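Exo-poly-alpha-D-galacturonosidase (Thermotoga maritima, PDB 3JUR) probably hydrolyses glycosidic bonds of polygalacturonate as a hyperthermoactive exopolygalacturonase, a family 28 glycoside hydrolase built on a beta-helix. Local coordinates at residues Asn16-Pro21 with Tyr248-Lys253; Arg96-Val101 with Phe182-Tyr187; Tyr113-Tyr118 with Phe192-Arg197. One frame throughout, in Å; residues are numbered along the deposited sequence.

Contact 1. Residues Asn16-Pro21 with Tyr248-Lys253; sequences NHVREP and YMLIEK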
loop_
_atom_site.group_PDB
_atom_site.type_symbol
_atom_site.label_atom_id
_atom_site.label_comp_id
_atom_site.label_asym_id
_atom_site.label_seq_id
_atom_site.Cartn_x
_atom_site.Cartn_y
_atom_site.Cartn_z
ATOM N N ASN D 16 8.591 -6.535 -39.967
ATOM C CA ASN D 16 8.970 -6.129 -41.323
ATOM C C ASN D 16 9.824 -7.159 -42.064
ATOM O O ASN D 16 9.931 -7.111 -43.288
ATOM C CB ASN D 16 9.666 -4.758 -41.318
ATOM C CG ASN D 16 8.688 -3.600 -41.146
ATOM O OD1 ASN D 16 7.503 -3.717 -41.465
ATOM N ND2 ASN D 16 9.184 -2.472 -40.646
ATOM N N HIS D 17 10.429 -8.086 -41.326
ATOM C CA HIS D 17 11.314 -9.083 -41.934
ATOM C C HIS D 17 10.847 -10.518 -41.669
ATOM O O HIS D 17 11.617 -11.477 -41.763
ATOM C CB HIS D 17 12.762 -8.841 -41.496
ATOM C CG HIS D 17 13.303 -7.517 -41.942
ATOM N ND1 HIS D 17 13.382 -6.421 -41.107
ATOM C CD2 HIS D 17 13.756 -7.103 -43.150
ATOM C CE1 HIS D 17 13.879 -5.395 -41.776
ATOM N NE2 HIS D 17 14.112 -5.781 -43.017
ATOM N N VAL D 18 9.567 -10.650 -41.352
ATOM C CA VAL D 18 8.956 -11.944 -41.114
ATOM C C VAL D 18 7.806 -12.137 -42.112
ATOM O O VAL D 18 6.943 -11.271 -42.244
ATOM C CB VAL D 18 8.497 -12.077 -39.625
ATOM C CG1 VAL D 18 7.327 -13.014 -39.481
ATOM C CG2 VAL D 18 9.655 -12.523 -38.741
ATOM N N ARG D 19 7.829 -13.250 -42.845
ATOM C CA ARG D 19 6.703 -13.625 -43.713
ATOM C C ARG D 19 6.628 -15.118 -43.998
ATOM O O ARG D 19 7.655 -15.801 -44.056
ATOM C CB ARG D 19 6.672 -12.822 -45.027
ATOM C CG ARG D 19 7.881 -12.964 -45.916
ATOM C CD ARG D 19 7.568 -12.546 -47.374
ATOM N NE ARG D 19 6.876 -11.257 -47.484
ATOM C CZ ARG D 19 7.446 -10.071 -47.283
ATOM N NH1 ARG D 19 8.726 -9.980 -46.947
ATOM N NH2 ARG D 19 6.732 -8.963 -47.403
ATOM N N GLU D 20 5.399 -15.603 -44.156
ATOM C CA GLU D 20 5.112 -16.994 -44.514
ATOM C C GLU D 20 5.868 -17.444 -45.767
ATOM O O GLU D 20 6.016 -16.662 -46.711
ATOM C CB GLU D 20 3.618 -17.161 -44.785
ATOM C CG GLU D 20 2.734 -17.270 -43.560
ATOM C CD GLU D 20 1.277 -17.537 -43.934
ATOM O OE1 GLU D 20 1.017 -18.306 -44.895
ATOM O OE2 GLU D 20 0.390 -16.976 -43.259
ATOM N N PRO D 21 6.339 -18.708 -45.787
ATOM C CA PRO D 21 6.991 -19.231 -46.985
ATOM C C PRO D 21 6.007 -19.457 -48.134
ATOM O O PRO D 21 4.879 -19.907 -47.905
ATOM C CB PRO D 21 7.567 -20.572 -46.519
ATOM C CG PRO D 21 6.739 -20.962 -45.339
ATOM C CD PRO D 21 6.382 -19.671 -44.671
ATOM N N TYR D 248 15.141 -12.803 -36.776
ATOM C CA TYR D 248 13.786 -12.515 -37.275
ATOM C C TYR D 248 12.867 -13.714 -37.118
ATOM O O TYR D 248 12.688 -14.519 -38.044
ATOM C CB TYR D 248 13.787 -12.028 -38.733
ATOM C CG TYR D 248 14.592 -10.780 -38.975
ATOM C CD1 TYR D 248 14.291 -9.596 -38.312
ATOM C CD2 TYR D 248 15.638 -10.773 -39.900
ATOM C CE1 TYR D 248 15.030 -8.434 -38.539
ATOM C CE2 TYR D 248 16.379 -9.618 -40.140
ATOM C CZ TYR D 248 16.072 -8.455 -39.449
ATOM O OH TYR D 248 16.798 -7.308 -39.668
ATOM N N MET D 249 12.300 -13.829 -35.926
ATOM C CA MET D 249 11.422 -14.929 -35.595
ATOM C C MET D 249 10.202 -14.415 -34.854
ATOM O O MET D 249 10.302 -13.495 -34.027
ATOM C CB MET D 249 12.170 -15.964 -34.753
ATOM C CG MET D 249 11.355 -17.184 -34.363
ATOM S SD MET D 249 12.428 -18.504 -33.770
ATOM C CE MET D 249 11.236 -19.619 -33.071
ATOM N N LEU D 250 9.057 -15.018 -35.163
ATOM C CA LEU D 250 7.805 -14.742 -34.475
ATOM C C LEU D 250 7.253 -16.017 -33.864
ATOM O O LEU D 250 7.172 -17.053 -34.525
ATOM C CB LEU D 250 6.782 -14.123 -35.440
ATOM C CG LEU D 250 5.336 -13.966 -34.965
ATOM C CD1 LEU D 250 5.231 -12.998 -33.768
ATOM C CD2 LEU D 250 4.450 -13.513 -36.126
ATOM N N ILE D 251 6.906 -15.940 -32.588
ATOM C CA ILE D 251 6.230 -17.025 -31.876
ATOM C C ILE D 251 4.974 -16.400 -31.288
ATOM O O ILE D 251 5.060 -15.527 -30.421
ATOM C CB ILE D 251 7.091 -17.613 -30.722
ATOM C CG1 ILE D 251 8.435 -18.139 -31.244
ATOM C CG2 ILE D 251 6.311 -18.706 -29.984
ATOM C CD1 ILE D 251 9.504 -18.372 -30.155
ATOM N N GLU D 252 3.813 -16.835 -31.773
ATOM C CA GLU D 252 2.553 -16.213 -31.375
ATOM C C GLU D 252 1.411 -17.213 -31.278
ATOM O O GLU D 252 1.403 -18.231 -31.979
ATOM C CB GLU D 252 2.196 -15.050 -32.322
ATOM C CG GLU D 252 1.809 -15.452 -33.752
ATOM C CD GLU D 252 1.252 -14.283 -34.568
ATOM O OE1 GLU D 252 1.266 -13.128 -34.072
ATOM O OE2 GLU D 252 0.787 -14.521 -35.708
ATOM N N LYS D 253 0.463 -16.925 -30.388
ATOM C CA LYS D 253 -0.777 -17.701 -30.256
ATOM C C LYS D 253 -0.564 -19.188 -29.949
ATOM O O LYS D 253 -1.428 -20.014 -30.243
ATOM C CB LYS D 253 -1.653 -17.515 -31.511
ATOM C CG LYS D 253 -2.450 -16.213 -31.544
ATOM C CD LYS D 253 -3.819 -16.406 -30.889
ATOM C CE LYS D 253 -4.253 -15.173 -30.085
ATOM N NZ LYS D 253 -4.801 -14.093 -30.957
#
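His17 and Val18 lay an apolar and aromatic contact on the beta-helix, where the segment leaving helix 6-16 meets the corner at Tyr248 and strand 249-252. No hydrogen bond joins the two segments. His17 CB sits over the middle of the Tyr248 ring, 3.5 Å from its centroid and 7° off the normal, a well-centred CH-pi contact. The two side chains run side by side in the same direction, their rings meeting obliquely with planes at 32°; Tyr248 OH lies above one face of the imidazole, toward its rim. With CG set beside its own backbone N (chi1 -59°), the tyrosine puts its ring face against His17 CB. Both polar ends turn to Glu13 of the helix: Tyr248 OH bonds its carboxylate and His17 ND1 its carbonyl. Beyond the rings along the segment, Val18 spans Tyr248 to Leu250, CG2 lying 3.7 Å from Tyr248 O and CG1 4.2 Å from Leu250 CB. Replacing Tyr248 by alanine would probably leave His17 CB without the ring face it packs on and Glu13 without the phenol's bond. Tyr248 also meets the ring of Tyr282 on the following coil with nearly parallel planes, while strand 249-252 pairs in parallel with strands 224-233 and 280-291; such aromatic neighbours on successive coils are a feature of the right-handed parallel beta-helix.

Contact 2. Residues Arg96-Val101 with Phe182-Tyr187; sequences RYLPVV and FGKGHY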
loop_
_atom_site.group_PDB
_atom_site.type_symbol
_atom_site.label_atom_id
_atom_site.label_comp_id
_atom_site.label_asym_id
_atom_site.label_seq_id
_atom_site.Cartn_x
_atom_site.Cartn_y
_atom_site.Cartn_z
ATOM N N ARG D 96 17.013 -46.404 -36.090
ATOM C CA ARG D 96 16.276 -45.735 -37.170
ATOM C C ARG D 96 16.717 -44.301 -37.454
ATOM O O ARG D 96 16.372 -43.745 -38.494
ATOM C CB ARG D 96 14.770 -45.781 -36.896
ATOM C CG ARG D 96 14.182 -47.186 -37.007
ATOM C CD ARG D 96 12.713 -47.182 -36.654
ATOM N NE ARG D 96 12.137 -48.518 -36.717
ATOM C CZ ARG D 96 11.506 -49.025 -37.773
ATOM N NH1 ARG D 96 11.352 -48.311 -38.884
ATOM N NH2 ARG D 96 11.018 -50.254 -37.710
ATOM N N TYR D 97 17.491 -43.722 -36.538
ATOM C CA TYR D 97 17.876 -42.310 -36.600
ATOM C C TYR D 97 19.339 -42.148 -37.015
ATOM O O TYR D 97 19.971 -41.114 -36.781
ATOM C CB TYR D 97 17.550 -41.617 -35.266
ATOM C CG TYR D 97 16.072 -41.691 -34.955
ATOM C CD1 TYR D 97 15.221 -40.635 -35.270
ATOM C CD2 TYR D 97 15.513 -42.841 -34.389
ATOM C CE1 TYR D 97 13.857 -40.714 -35.016
ATOM C CE2 TYR D 97 14.149 -42.928 -34.129
ATOM C CZ TYR D 97 13.328 -41.859 -34.444
ATOM O OH TYR D 97 11.978 -41.932 -34.192
ATOM N N LEU D 98 19.857 -43.194 -37.646
ATOM C CA LEU D 98 21.193 -43.196 -38.221
ATOM C C LEU D 98 21.075 -43.350 -39.746
ATOM O O LEU D 98 20.059 -43.854 -40.230
ATOM C CB LEU D 98 22.024 -44.334 -37.614
ATOM C CG LEU D 98 22.313 -44.287 -36.109
ATOM C CD1 LEU D 98 22.848 -45.632 -35.621
ATOM C CD2 LEU D 98 23.279 -43.161 -35.758
ATOM N N PRO D 99 22.106 -42.931 -40.510
ATOM C CA PRO D 99 23.395 -42.375 -40.078
ATOM C C PRO D 99 23.288 -41.038 -39.357
ATOM O O PRO D 99 22.263 -40.345 -39.456
ATOM C CB PRO D 99 24.177 -42.211 -41.392
ATOM C CG PRO D 99 23.150 -42.228 -42.468
ATOM C CD PRO D 99 22.065 -43.129 -41.972
ATOM N N VAL D 100 24.354 -40.693 -38.638
ATOM C CA VAL D 100 24.466 -39.411 -37.943
ATOM C C VAL D 100 24.322 -38.234 -38.912
ATOM O O VAL D 100 24.735 -38.317 -40.065
ATOM C CB VAL D 100 25.804 -39.299 -37.149
ATOM C CG1 VAL D 100 25.805 -40.248 -35.960
ATOM C CG2 VAL D 100 27.014 -39.580 -38.052
ATOM N N VAL D 101 23.705 -37.154 -38.439
ATOM C CA VAL D 101 23.553 -35.929 -39.228
ATOM C C VAL D 101 24.118 -34.736 -38.459
ATOM O O VAL D 101 24.312 -34.818 -37.243
ATOM C CB VAL D 101 22.066 -35.650 -39.602
ATOM C CG1 VAL D 101 21.500 -36.776 -40.454
ATOM C CG2 VAL D 101 21.205 -35.413 -38.348
ATOM N N PHE D 182 28.971 -39.114 -32.719
ATOM C CA PHE D 182 28.351 -39.858 -31.624
ATOM C C PHE D 182 27.369 -40.897 -32.173
ATOM O O PHE D 182 27.785 -41.816 -32.874
ATOM C CB PHE D 182 27.728 -38.894 -30.593
ATOM C CG PHE D 182 28.754 -38.088 -29.838
ATOM C CD1 PHE D 182 29.158 -38.472 -28.563
ATOM C CD2 PHE D 182 29.355 -36.974 -30.419
ATOM C CE1 PHE D 182 30.129 -37.747 -27.872
ATOM C CE2 PHE D 182 30.328 -36.246 -29.735
ATOM C CZ PHE D 182 30.713 -36.633 -28.458
ATOM N N GLY D 183 26.083 -40.760 -31.870
ATOM C CA GLY D 183 25.096 -41.732 -32.336
ATOM C C GLY D 183 25.234 -43.073 -31.643
ATOM O O GLY D 183 25.199 -43.142 -30.411
ATOM N N LYS D 184 25.403 -44.128 -32.446
ATOM C CA LYS D 184 25.474 -45.520 -31.978
ATOM C C LYS D 184 26.559 -45.712 -30.917
ATOM O O LYS D 184 27.724 -45.355 -31.130
ATOM C CB LYS D 184 25.716 -46.466 -33.167
ATOM C CG LYS D 184 25.383 -47.934 -32.921
ATOM C CD LYS D 184 25.890 -48.801 -34.077
ATOM C CE LYS D 184 25.154 -50.133 -34.176
ATOM N NZ LYS D 184 25.551 -51.131 -33.145
ATOM N N GLY D 185 26.163 -46.278 -29.779
ATOM C CA GLY D 185 27.076 -46.498 -28.654
ATOM C C GLY D 185 27.202 -45.285 -27.741
ATOM O O GLY D 185 27.961 -45.306 -26.772
ATOM N N HIS D 186 26.463 -44.228 -28.059
ATOM C CA HIS D 186 26.460 -43.002 -27.260
ATOM C C HIS D 186 25.037 -42.602 -26.907
ATOM O O HIS D 186 24.081 -43.065 -27.534
ATOM C CB HIS D 186 27.208 -41.882 -27.987
ATOM C CG HIS D 186 28.626 -42.235 -28.298
ATOM N ND1 HIS D 186 29.668 -41.955 -27.440
ATOM C CD2 HIS D 186 29.170 -42.897 -29.346
ATOM C CE1 HIS D 186 30.797 -42.410 -27.957
ATOM N NE2 HIS D 186 30.521 -42.984 -29.115
ATOM N N TYR D 187 24.897 -41.747 -25.895
ATOM C CA TYR D 187 23.598 -41.548 -25.254
ATOM C C TYR D 187 23.127 -40.095 -25.219
ATOM O O TYR D 187 22.635 -39.603 -24.196
ATOM C CB TYR D 187 23.597 -42.214 -23.868
ATOM C CG TYR D 187 23.891 -43.699 -23.954
ATOM C CD1 TYR D 187 22.858 -44.627 -24.079
ATOM C CD2 TYR D 187 25.208 -44.177 -23.944
ATOM C CE1 TYR D 187 23.127 -45.995 -24.180
ATOM C CE2 TYR D 187 25.484 -45.532 -24.048
ATOM C CZ TYR D 187 24.439 -46.434 -24.163
ATOM O OH TYR D 187 24.707 -47.773 -24.256
#
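Leu98 and Val100 reach from one loop onto the backbone of Gly183 in another, and every contact between them is van der Waals. Leu98 splits its two methyls: CD1 rests 3.9 Å from Lys184 CB, and CD2 lies 4.1 Å from Gly183 CA. The leucine and lysine side chains cross at about a right angle and meet at the lysine CB; the amino end leads away. Val100 presents a single branch, CG1, held beside its own backbone N (chi1 -69°); that methyl is 4.0 Å from Gly183 CA and equally close to Phe182 O. Steric fit is the second theme. A beta carbon on Gly183 would fall 2.8 Å from Val100 CG1 and almost as near Leu98 CD2, and the positive phi of 70° is likewise easiest without a side chain. No hydrogen bond crosses the contact; those nearby lie within 182-187 or run to Asn112. Gly183 to His186 forms a type II beta turn, closed by His186 N to Gly183 O at 2.9 Å, and Gly183 N is bonded to the side-chain oxygen of Asn112. Next to it, the Phe182 ring turns away from the valine to pack on helix 161-173. With neither salt bridge nor hydrogen bond across the interface, the two loops are matched here by shape alone, two branched aliphatic side chains fitting against a bare glycine backbone and the CB of Lys184.

Contact 3. Residues Tyr113-Tyr118 with Phe192-Arg197; sequences YSPLVY and FVQFYR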
loop_
_atom_site.group_PDB
_atom_site.type_symbol
_atom_site.label_atom_id
_atom_site.label_comp_id
_atom_site.label_asym_id
_atom_site.label_seq_id
_atom_site.Cartn_x
_atom_site.Cartn_y
_atom_site.Cartn_z
ATOM N N TYR D 113 22.399 -38.761 -33.747
ATOM C CA TYR D 113 21.086 -39.235 -34.177
ATOM C C TYR D 113 20.282 -38.118 -34.827
ATOM O O TYR D 113 20.289 -36.973 -34.351
ATOM C CB TYR D 113 20.303 -39.805 -32.983
ATOM C CG TYR D 113 20.851 -41.113 -32.441
ATOM C CD1 TYR D 113 20.792 -42.285 -33.197
ATOM C CD2 TYR D 113 21.416 -41.179 -31.166
ATOM C CE1 TYR D 113 21.292 -43.486 -32.703
ATOM C CE2 TYR D 113 21.917 -42.378 -30.656
ATOM C CZ TYR D 113 21.856 -43.529 -31.434
ATOM O OH TYR D 113 22.348 -44.723 -30.946
ATOM N N SER D 114 19.600 -38.452 -35.917
ATOM C CA SER D 114 18.724 -37.505 -36.601
ATOM C C SER D 114 17.609 -36.998 -35.683
ATOM O O SER D 114 17.001 -37.787 -34.954
ATOM C CB SER D 114 18.106 -38.158 -37.841
ATOM O OG SER D 114 17.157 -37.295 -38.450
ATOM N N PRO D 115 17.336 -35.678 -35.709
ATOM C CA PRO D 115 16.073 -35.202 -35.134
ATOM C C PRO D 115 14.900 -35.905 -35.827
ATOM O O PRO D 115 15.051 -36.371 -36.963
ATOM C CB PRO D 115 16.081 -33.713 -35.468
ATOM C CG PRO D 115 17.515 -33.363 -35.516
ATOM C CD PRO D 115 18.190 -34.557 -36.140
ATOM N N LEU D 116 13.753 -35.984 -35.152
ATOM C CA LEU D 116 12.606 -36.737 -35.668
ATOM C C LEU D 116 12.032 -36.105 -36.943
ATOM O O LEU D 116 11.632 -36.808 -37.866
ATOM C CB LEU D 116 11.522 -36.936 -34.591
ATOM C CG LEU D 116 11.883 -37.220 -33.119
ATOM C CD1 LEU D 116 10.659 -37.730 -32.367
ATOM C CD2 LEU D 116 13.054 -38.163 -32.906
ATOM N N VAL D 117 11.994 -34.777 -36.985
ATOM C CA VAL D 117 11.689 -34.049 -38.219
ATOM C C VAL D 117 12.878 -33.123 -38.470
ATOM O O VAL D 117 13.237 -32.320 -37.612
ATOM C CB VAL D 117 10.368 -33.236 -38.114
ATOM C CG1 VAL D 117 10.029 -32.594 -39.448
ATOM C CG2 VAL D 117 9.219 -34.122 -37.663
ATOM N N TYR D 118 13.497 -33.253 -39.637
ATOM C CA TYR D 118 14.792 -32.624 -39.895
ATOM C C TYR D 118 14.866 -31.948 -41.258
ATOM O O TYR D 118 14.514 -32.546 -42.289
ATOM C CB TYR D 118 15.901 -33.680 -39.755
ATOM C CG TYR D 118 17.341 -33.199 -39.926
ATOM C CD1 TYR D 118 17.920 -32.306 -39.018
ATOM C CD2 TYR D 118 18.135 -33.683 -40.971
ATOM C CE1 TYR D 118 19.244 -31.886 -39.159
ATOM C CE2 TYR D 118 19.459 -33.273 -41.126
ATOM C CZ TYR D 118 20.006 -32.374 -40.215
ATOM O OH TYR D 118 21.313 -31.969 -40.366
ATOM N N PHE D 192 13.403 -32.872 -31.313
ATOM C CA PHE D 192 12.214 -33.359 -32.006
ATOM C C PHE D 192 12.161 -32.763 -33.424
ATOM O O PHE D 192 12.490 -33.440 -34.393
ATOM C CB PHE D 192 10.942 -33.034 -31.210
ATOM C CG PHE D 192 9.728 -33.845 -31.606
ATOM C CD1 PHE D 192 8.852 -34.308 -30.627
ATOM C CD2 PHE D 192 9.448 -34.137 -32.943
ATOM C CE1 PHE D 192 7.722 -35.049 -30.970
ATOM C CE2 PHE D 192 8.317 -34.871 -33.297
ATOM C CZ PHE D 192 7.453 -35.333 -32.306
ATOM N N VAL D 193 11.759 -31.498 -33.532
ATOM C CA VAL D 193 11.711 -30.807 -34.821
ATOM C C VAL D 193 12.906 -29.853 -34.913
ATOM O O VAL D 193 13.062 -28.964 -34.076
ATOM C CB VAL D 193 10.370 -30.025 -35.007
ATOM C CG1 VAL D 193 10.328 -29.313 -36.360
ATOM C CG2 VAL D 193 9.160 -30.946 -34.846
ATOM N N GLN D 194 13.753 -30.048 -35.921
ATOM C CA GLN D 194 14.944 -29.217 -36.076
ATOM C C GLN D 194 15.104 -28.715 -37.501
ATOM O O GLN D 194 15.111 -29.493 -38.452
ATOM C CB GLN D 194 16.209 -29.954 -35.607
ATOM C CG GLN D 194 17.458 -29.059 -35.482
ATOM C CD GLN D 194 18.662 -29.789 -34.896
ATOM O OE1 GLN D 194 19.333 -30.568 -35.576
ATOM N NE2 GLN D 194 18.943 -29.529 -33.624
ATOM N N PHE D 195 15.192 -27.394 -37.627
ATOM C CA PHE D 195 15.554 -26.729 -38.870
ATOM C C PHE D 195 16.966 -26.202 -38.677
ATOM O O PHE D 195 17.211 -25.372 -37.796
ATOM C CB PHE D 195 14.597 -25.565 -39.160
ATOM C CG PHE D 195 13.151 -25.975 -39.252
ATOM C CD1 PHE D 195 12.620 -26.432 -40.456
ATOM C CD2 PHE D 195 12.318 -25.906 -38.130
ATOM C CE1 PHE D 195 11.285 -26.827 -40.550
ATOM C CE2 PHE D 195 10.979 -26.295 -38.214
ATOM C CZ PHE D 195 10.465 -26.763 -39.430
ATOM N N TYR D 196 17.896 -26.696 -39.486
ATOM C CA TYR D 196 19.305 -26.321 -39.361
ATOM C C TYR D 196 19.757 -25.480 -40.553
ATOM O O TYR D 196 19.749 -25.951 -41.698
ATOM C CB TYR D 196 20.182 -27.569 -39.212
ATOM C CG TYR D 196 21.340 -27.369 -38.268
ATOM C CD1 TYR D 196 21.269 -27.812 -36.944
ATOM C CD2 TYR D 196 22.498 -26.718 -38.687
ATOM C CE1 TYR D 196 22.332 -27.619 -36.062
ATOM C CE2 TYR D 196 23.566 -26.521 -37.820
ATOM C CZ TYR D 196 23.481 -26.973 -36.512
ATOM O OH TYR D 196 24.538 -26.764 -35.659
ATOM N N ARG D 197 20.138 -24.234 -40.267
ATOM C CA ARG D 197 20.558 -23.254 -41.276
ATOM C C ARG D 197 19.507 -23.080 -42.384
ATOM O O ARG D 197 19.814 -23.182 -43.578
ATOM C CB ARG D 197 21.931 -23.609 -41.867
ATOM C CG ARG D 197 23.063 -23.765 -40.853
ATOM C CD ARG D 197 24.424 -23.806 -41.555
ATOM N NE ARG D 197 24.556 -24.949 -42.459
ATOM C CZ ARG D 197 25.523 -25.865 -42.398
ATOM N NH1 ARG D 197 26.475 -25.784 -41.477
ATOM N NH2 ARG D 197 25.550 -26.861 -43.275
#
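Val117 and Val193 pair across neighbouring rungs of a parallel beta-helix, strands 117-120 and 193-196 running parallel. Phe192 O receives Val117 N at 3.0 Å, and Val117 O receives Gln194 N at 2.9 Å, both bonds nearly straight. The valines share the face that looks onto Ile127. On the opposite face Gln194 rises beside Tyr118. Its CB packs 3.7 Å from Pro115 CG; CG then stands anti to the backbone N (chi1 -169°), and the extended chain carries CD along the proline and to the in-plane edge of the Tyr196 ring. At the tip OE1 comes 3.3 Å from Pro115 CG and reaches the edge of the Tyr118 ring at CE1, 3.8 Å away, with ring and amide planes 56° apart. That buried oxygen is satisfied by a hydrogen bond with Thr103 OG1, which should help fix the rotation of the amide; Tyr118 OH likewise bonds the Leu102 carbonyl. At the start of the pair, Leu116 and Phe192 cross at about a right angle, and Leu116 CD1 stands 3.7 Å above the centre of the Phe192 ring.

Contacts 2 and 3 are neighbours, their centres about 13 Å apart, and their segments alternate along the chain. They touch directly: Tyr97 O lies 2.8 Å from Ser114 N, a probable hydrogen bond, and Tyr97 CE1 packs 3.4 Å from Leu116 CD2, tying the loop of contact 2 to the coil of contact 3. Contact 1 encloses both in sequence but stands apart, its nearest atoms about 8 Å from contact 3 and about 19 Å from contact 2. Contacts 1 and 3 both involve strands of the beta-helix, whereas contact 2 joins loops projecting from it. None of the six segments carries the paired aspartates that serve catalysis in family 28.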